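PDB 3PTW: malonyl CoA-acyl carrier protein transacylase from Clostridium perfringens, which probably transfers the malonyl group from malonyl-CoA to acyl carrier protein, supplying the extender unit for fatty acid synthesis. Local coordinates for residues A97-A103 with N220-V226; I67-M71 with F106-V110. All coordinates share one frame; numbering follows the deposited sequence.

Helix 93-100 is the element through which the two contacts meet. Contact 1 joins the last part of that helix and the following turn to the approach to strand 225-228, whereas contact 2 brings helix 59-79 against the start of helix 106-122, the next helix along the chain. The centres of the contacts lie 13 Å apart. Ile99, which belongs to 97-103 but does not touch 220-226, packs on contact 2 instead: its CD1 is 3.9 Å from Gly109 CA, and its CG2 is 4.0 Å from Met71 SD. The side chains of Ala97 and Ile67 come close to, but do not contact, Gly89, Ser91 and Gly93, which fit a nucleophile elbow of the kind used by acyltransferases.

Contact 1 (A97-A103 with N220-V226); sequences ALIHSGA and NKLNGIV
The backbone of Ser101-Ala103, following helix 93-100, meets that of Asn220-Asn223 through two main-chain bonds. Asn223 N donates to Ser101 O at 2.8 Å, and Asn220 N reaches Ala103 O at 2.7 Å in an almost straight bond (171°). Gly102, with positive phi, turns the chain in a Schellman motif. The amides of both asparagines add weak bonds: Asn223 ND2 gives Ser101 O a second donor, while Asn220 ND2 reaches Gly102 O. Ser101 OG sits between its backbone N and carbonyl carbon (chi1 86°), which brings it back to Leu98 O at 2.7 Å. Ser101 CB packs on Val226 CG2 at 3.8 Å. The apolar side is built from leucine and valine methyls set against two alanine CB atoms. Leu222 divides its methyls, CD1 meeting Leu98 CD2 and CD2 pressing tightly on Ala103 CB at 3.5 Å. Val226 CG1, anti to the backbone N (chi1 175°), touches Ala97 CB at 3.8 Å and Leu98 CD2 at 4.0 Å, the Val226 and Leu98 side chains crossing at about a right angle. Tyr235 also packs on Leu98, Leu222 and Val226. The arrangement is a Schellman-capped helix end held by a loop that leads into strand 225-228, part of the mixed sheet of the acyl transferase domain.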
loop_
_atom_site.group_PDB
_atom_site.type_symbol
_atom_site.label_atom_id
_atom_site.label_comp_id
_atom_site.label_asym_id
_atom_site.label_seq_id
_atom_site.Cartn_x
_atom_site.Cartn_y
_atom_site.Cartn_z
ATOM N N ALA A 97 -5.048 5.766 -3.565
ATOM C CA ALA A 97 -4.993 6.107 -4.986
ATOM C C ALA A 97 -6.418 6.208 -5.564
ATOM O O ALA A 97 -6.740 7.188 -6.239
ATOM C CB ALA A 97 -4.140 5.107 -5.744
ATOM N N LEU A 98 -7.285 5.240 -5.245
ATOM C CA LEU A 98 -8.662 5.261 -5.765
ATOM C C LEU A 98 -9.496 6.432 -5.243
ATOM O O LEU A 98 -10.326 6.943 -5.980
ATOM C CB LEU A 98 -9.403 3.946 -5.517
ATOM C CG LEU A 98 -8.911 2.706 -6.257
ATOM C CD1 LEU A 98 -9.522 1.436 -5.636
ATOM C CD2 LEU A 98 -9.202 2.787 -7.738
ATOM N N ILE A 99 -9.279 6.832 -3.985
ATOM C CA ILE A 99 -9.875 8.043 -3.428
ATOM C C ILE A 99 -9.342 9.275 -4.150
ATOM O O ILE A 99 -10.106 10.156 -4.523
ATOM C CB ILE A 99 -9.612 8.197 -1.891
ATOM C CG1 ILE A 99 -10.360 7.121 -1.093
ATOM C CG2 ILE A 99 -9.976 9.633 -1.404
ATOM C CD1 ILE A 99 -9.837 6.905 0.361
ATOM N N HIS A 100 -8.030 9.331 -4.358
ATOM C CA HIS A 100 -7.410 10.455 -5.080
ATOM C C HIS A 100 -8.055 10.577 -6.462
ATOM O O HIS A 100 -8.349 11.685 -6.916
ATOM C CB HIS A 100 -5.878 10.269 -5.122
ATOM C CG HIS A 100 -5.164 11.141 -6.107
ATOM N ND1 HIS A 100 -5.302 12.512 -6.136
ATOM C CD2 HIS A 100 -4.281 10.831 -7.085
ATOM C CE1 HIS A 100 -4.553 13.007 -7.105
ATOM N NE2 HIS A 100 -3.908 12.008 -7.684
ATOM N N SER A 101 -8.342 9.428 -7.088
ATOM C CA SER A 101 -8.971 9.394 -8.407
ATOM C C SER A 101 -10.443 9.812 -8.398
ATOM O O SER A 101 -11.012 10.026 -9.451
ATOM C CB SER A 101 -8.855 8.000 -9.043
ATOM O OG SER A 101 -9.919 7.143 -8.641
ATOM N N GLY A 102 -11.070 9.882 -7.227
ATOM C CA GLY A 102 -12.502 10.175 -7.169
ATOM C C GLY A 102 -13.409 8.958 -7.332
ATOM O O GLY A 102 -14.632 9.088 -7.294
ATOM N N ALA A 103 -12.824 7.767 -7.501
ATOM C CA ALA A 103 -13.617 6.544 -7.674
ATOM C C ALA A 103 -14.343 6.180 -6.382
ATOM O O ALA A 103 -15.443 5.611 -6.393
ATOM C CB ALA A 103 -12.733 5.411 -8.116
ATOM N N ASN A 220 -17.467 5.365 -8.173
ATOM C CA ASN A 220 -17.513 6.241 -9.334
ATOM C C ASN A 220 -16.432 5.912 -10.360
ATOM O O ASN A 220 -15.508 5.130 -10.092
ATOM C CB ASN A 220 -17.345 7.696 -8.898
ATOM C CG ASN A 220 -18.332 8.102 -7.826
ATOM O OD1 ASN A 220 -19.532 8.179 -8.076
ATOM N ND2 ASN A 220 -17.827 8.366 -6.619
ATOM N N LYS A 221 -16.562 6.531 -11.532
ATOM C CA LYS A 221 -15.539 6.511 -12.561
ATOM C C LYS A 221 -14.212 7.080 -12.007
ATOM O O LYS A 221 -14.208 8.022 -11.207
ATOM C CB LYS A 221 -16.047 7.323 -13.759
ATOM C CG LYS A 221 -15.031 7.658 -14.834
ATOM C CD LYS A 221 -15.514 8.836 -15.683
ATOM C CE LYS A 221 -14.487 9.214 -16.739
ATOM N NZ LYS A 221 -13.281 9.852 -16.143
ATOM N N LEU A 222 -13.092 6.490 -12.420
ATOM C CA LEU A 222 -11.767 6.989 -12.031
ATOM C C LEU A 222 -11.381 8.205 -12.844
ATOM O O LEU A 222 -11.609 8.256 -14.057
ATOM C CB LEU A 222 -10.662 5.947 -12.234
ATOM C CG LEU A 222 -10.799 4.436 -12.041
ATOM C CD1 LEU A 222 -9.526 3.913 -11.396
ATOM C CD2 LEU A 222 -12.007 4.057 -11.220
ATOM N N ASN A 223 -10.803 9.182 -12.165
ATOM C CA ASN A 223 -10.024 10.209 -12.832
ATOM C C ASN A 223 -8.575 9.781 -12.865
ATOM O O ASN A 223 -8.079 9.207 -11.894
ATOM C CB ASN A 223 -10.115 11.513 -12.073
ATOM C CG ASN A 223 -11.316 12.290 -12.441
ATOM O OD1 ASN A 223 -11.310 13.044 -13.422
ATOM N ND2 ASN A 223 -12.376 12.121 -11.665
ATOM N N GLY A 224 -7.896 10.069 -13.967
ATOM C CA GLY A 224 -6.501 9.694 -14.118
ATOM C C GLY A 224 -6.265 8.198 -14.086
ATOM O O GLY A 224 -7.159 7.389 -14.384
ATOM N N ILE A 225 -5.044 7.828 -13.737
ATOM C CA ILE A 225 -4.591 6.450 -13.878
ATOM C C ILE A 225 -4.224 5.928 -12.510
ATOM O O ILE A 225 -3.467 6.568 -11.774
ATOM C CB ILE A 225 -3.384 6.343 -14.838
ATOM C CG1 ILE A 225 -3.808 6.695 -16.269
ATOM C CG2 ILE A 225 -2.767 4.937 -14.800
ATOM C CD1 ILE A 225 -2.636 6.951 -17.225
ATOM N N VAL A 226 -4.798 4.783 -12.159
ATOM C CA VAL A 226 -4.459 4.101 -10.924
ATOM C C VAL A 226 -3.974 2.727 -11.334
ATOM O O VAL A 226 -4.614 2.070 -12.176
ATOM C CB VAL A 226 -5.675 3.992 -9.973
ATOM C CG1 VAL A 226 -5.327 3.165 -8.743
ATOM C CG2 VAL A 226 -6.153 5.367 -9.576
#

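Contact 2 (I67-M71 with F106-V110); sequences ITTNM and FEDGV
Phe106 and Met71 meet at one end of this roughly antiparallel helix pair, and Val110 meets Ile67 and Thr68 at the other. The two short segments run at 149° to each other with their axes 10.6 Å apart, a separation spanned by side chains. The tight part lies along the aromatic ring. Met71 CG, anti to the backbone N (chi1 -171°), comes within 3.5 Å of Phe106 CD1 on an oblique line, and Met71 CB follows along the same side of the ring at CE1. The bend at chi2 (61°) carries SD past the ring, 5.2 Å from the Phe106 centroid and oblique to it, a Met-aromatic contact, while CE ends beside Phe106 CB. At the other end a single methyl serves two partners: Val110 CG1 packs 3.6 Å from Ile67 CG2 and 3.5 Å from Thr68 OG1. That hydroxyl is already held by Pro64 O and Ser36 OG, so the valine meets a polar atom whose bonding is satisfied elsewhere.

Contacts are looser at the ring edge, which Thr68 CA approaches to 4.1 Å at Phe106 CE1 and Ile67 O only a little less closely. Ile67 CG2 stands 4.4 Å from Phe106 CE1. Met71 is the only partly exposed residue among those touching; the other four are buried. Helix 27-40 lays Val32 against both Met71 and Phe106, and its Arg35 forms a salt bridge with Glu107 OE2. Tyr95 and Ser96 of helix 93-100 touch Ile67, as does Leu92 in the connection from strand 86-89.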
loop_
_atom_site.group_PDB
_atom_site.type_symbol
_atom_site.label_atom_id
_atom_site.label_comp_id
_atom_site.label_asym_id
_atom_site.label_seq_id
_atom_site.Cartn_x
_atom_site.Cartn_y
_atom_site.Cartn_z
ATOM N N ILE A 67 -4.824 5.510 5.986
ATOM C CA ILE A 67 -5.643 6.104 4.939
ATOM C C ILE A 67 -5.942 7.582 5.222
ATOM O O ILE A 67 -5.874 8.411 4.308
ATOM C CB ILE A 67 -6.947 5.293 4.719
ATOM C CG1 ILE A 67 -6.628 3.932 4.077
ATOM C CG2 ILE A 67 -7.959 6.086 3.884
ATOM C CD1 ILE A 67 -5.896 3.995 2.742
ATOM N N THR A 68 -6.257 7.882 6.486
ATOM C CA THR A 68 -6.511 9.245 6.951
ATOM C C THR A 68 -5.261 10.103 6.857
ATOM O O THR A 68 -5.319 11.252 6.429
ATOM C CB THR A 68 -6.989 9.271 8.450
ATOM O OG1 THR A 68 -8.164 8.463 8.602
ATOM C CG2 THR A 68 -7.294 10.701 8.896
ATOM N N THR A 69 -4.147 9.540 7.300
ATOM C CA THR A 69 -2.859 10.216 7.280
ATOM C C THR A 69 -2.430 10.550 5.842
ATOM O O THR A 69 -2.061 11.700 5.549
ATOM C CB THR A 69 -1.822 9.381 8.059
ATOM O OG1 THR A 69 -2.146 9.449 9.459
ATOM C CG2 THR A 69 -0.392 9.889 7.838
ATOM N N ASN A 70 -2.514 9.555 4.958
ATOM C CA ASN A 70 -2.264 9.732 3.517
ATOM C C ASN A 70 -3.104 10.861 2.894
ATOM O O ASN A 70 -2.601 11.649 2.093
ATOM C CB ASN A 70 -2.486 8.411 2.751
ATOM C CG ASN A 70 -1.434 7.337 3.077
ATOM O OD1 ASN A 70 -0.523 7.568 3.861
ATOM N ND2 ASN A 70 -1.564 6.155 2.465
ATOM N N MET A 71 -4.372 10.946 3.295
ATOM C CA MET A 71 -5.290 11.943 2.751
ATOM C C MET A 71 -4.975 13.355 3.272
ATOM O O MET A 71 -4.938 14.318 2.498
ATOM C CB MET A 71 -6.733 11.543 3.081
ATOM C CG MET A 71 -7.820 12.369 2.399
ATOM S SD MET A 71 -7.830 12.329 0.585
ATOM C CE MET A 71 -9.352 13.221 0.270
ATOM N N PHE A 106 -13.732 9.711 0.275
ATOM C CA PHE A 106 -12.894 9.580 1.475
ATOM C C PHE A 106 -13.597 8.905 2.674
ATOM O O PHE A 106 -13.092 7.909 3.199
ATOM C CB PHE A 106 -12.283 10.929 1.889
ATOM C CG PHE A 106 -11.569 10.881 3.219
ATOM C CD1 PHE A 106 -10.401 10.136 3.368
ATOM C CD2 PHE A 106 -12.087 11.550 4.329
ATOM C CE1 PHE A 106 -9.749 10.069 4.597
ATOM C CE2 PHE A 106 -11.442 11.496 5.556
ATOM C CZ PHE A 106 -10.267 10.754 5.690
ATOM N N GLU A 107 -14.745 9.440 3.100
ATOM C CA GLU A 107 -15.518 8.852 4.209
ATOM C C GLU A 107 -15.819 7.357 4.001
ATOM O O GLU A 107 -15.713 6.567 4.934
ATOM C CB GLU A 107 -16.824 9.620 4.468
ATOM C CG GLU A 107 -16.649 10.963 5.171
ATOM C CD GLU A 107 -16.405 12.123 4.211
ATOM O OE1 GLU A 107 -16.815 13.253 4.549
ATOM O OE2 GLU A 107 -15.813 11.916 3.118
ATOM N N ASP A 108 -16.186 6.985 2.777
ATOM C CA ASP A 108 -16.425 5.590 2.433
ATOM C C ASP A 108 -15.114 4.822 2.429
ATOM O O ASP A 108 -15.057 3.669 2.862
ATOM C CB ASP A 108 -17.123 5.478 1.075
ATOM C CG ASP A 108 -18.499 6.114 1.074
ATOM O OD1 ASP A 108 -19.073 6.335 2.166
ATOM O OD2 ASP A 108 -19.011 6.396 -0.022
ATOM N N GLY A 109 -14.060 5.480 1.959
ATOM C CA GLY A 109 -12.717 4.915 1.998
ATOM C C GLY A 109 -12.332 4.496 3.399
ATOM O O GLY A 109 -12.046 3.322 3.641
ATOM N N VAL A 110 -12.349 5.436 4.341
ATOM C CA VAL A 110 -11.906 5.102 5.694
ATOM C C VAL A 110 -12.745 4.019 6.347
ATOM O O VAL A 110 -12.179 3.078 6.890
ATOM C CB VAL A 110 -11.728 6.318 6.633
ATOM C CG1 VAL A 110 -10.407 6.985 6.363
ATOM C CG2 VAL A 110 -12.893 7.306 6.534
#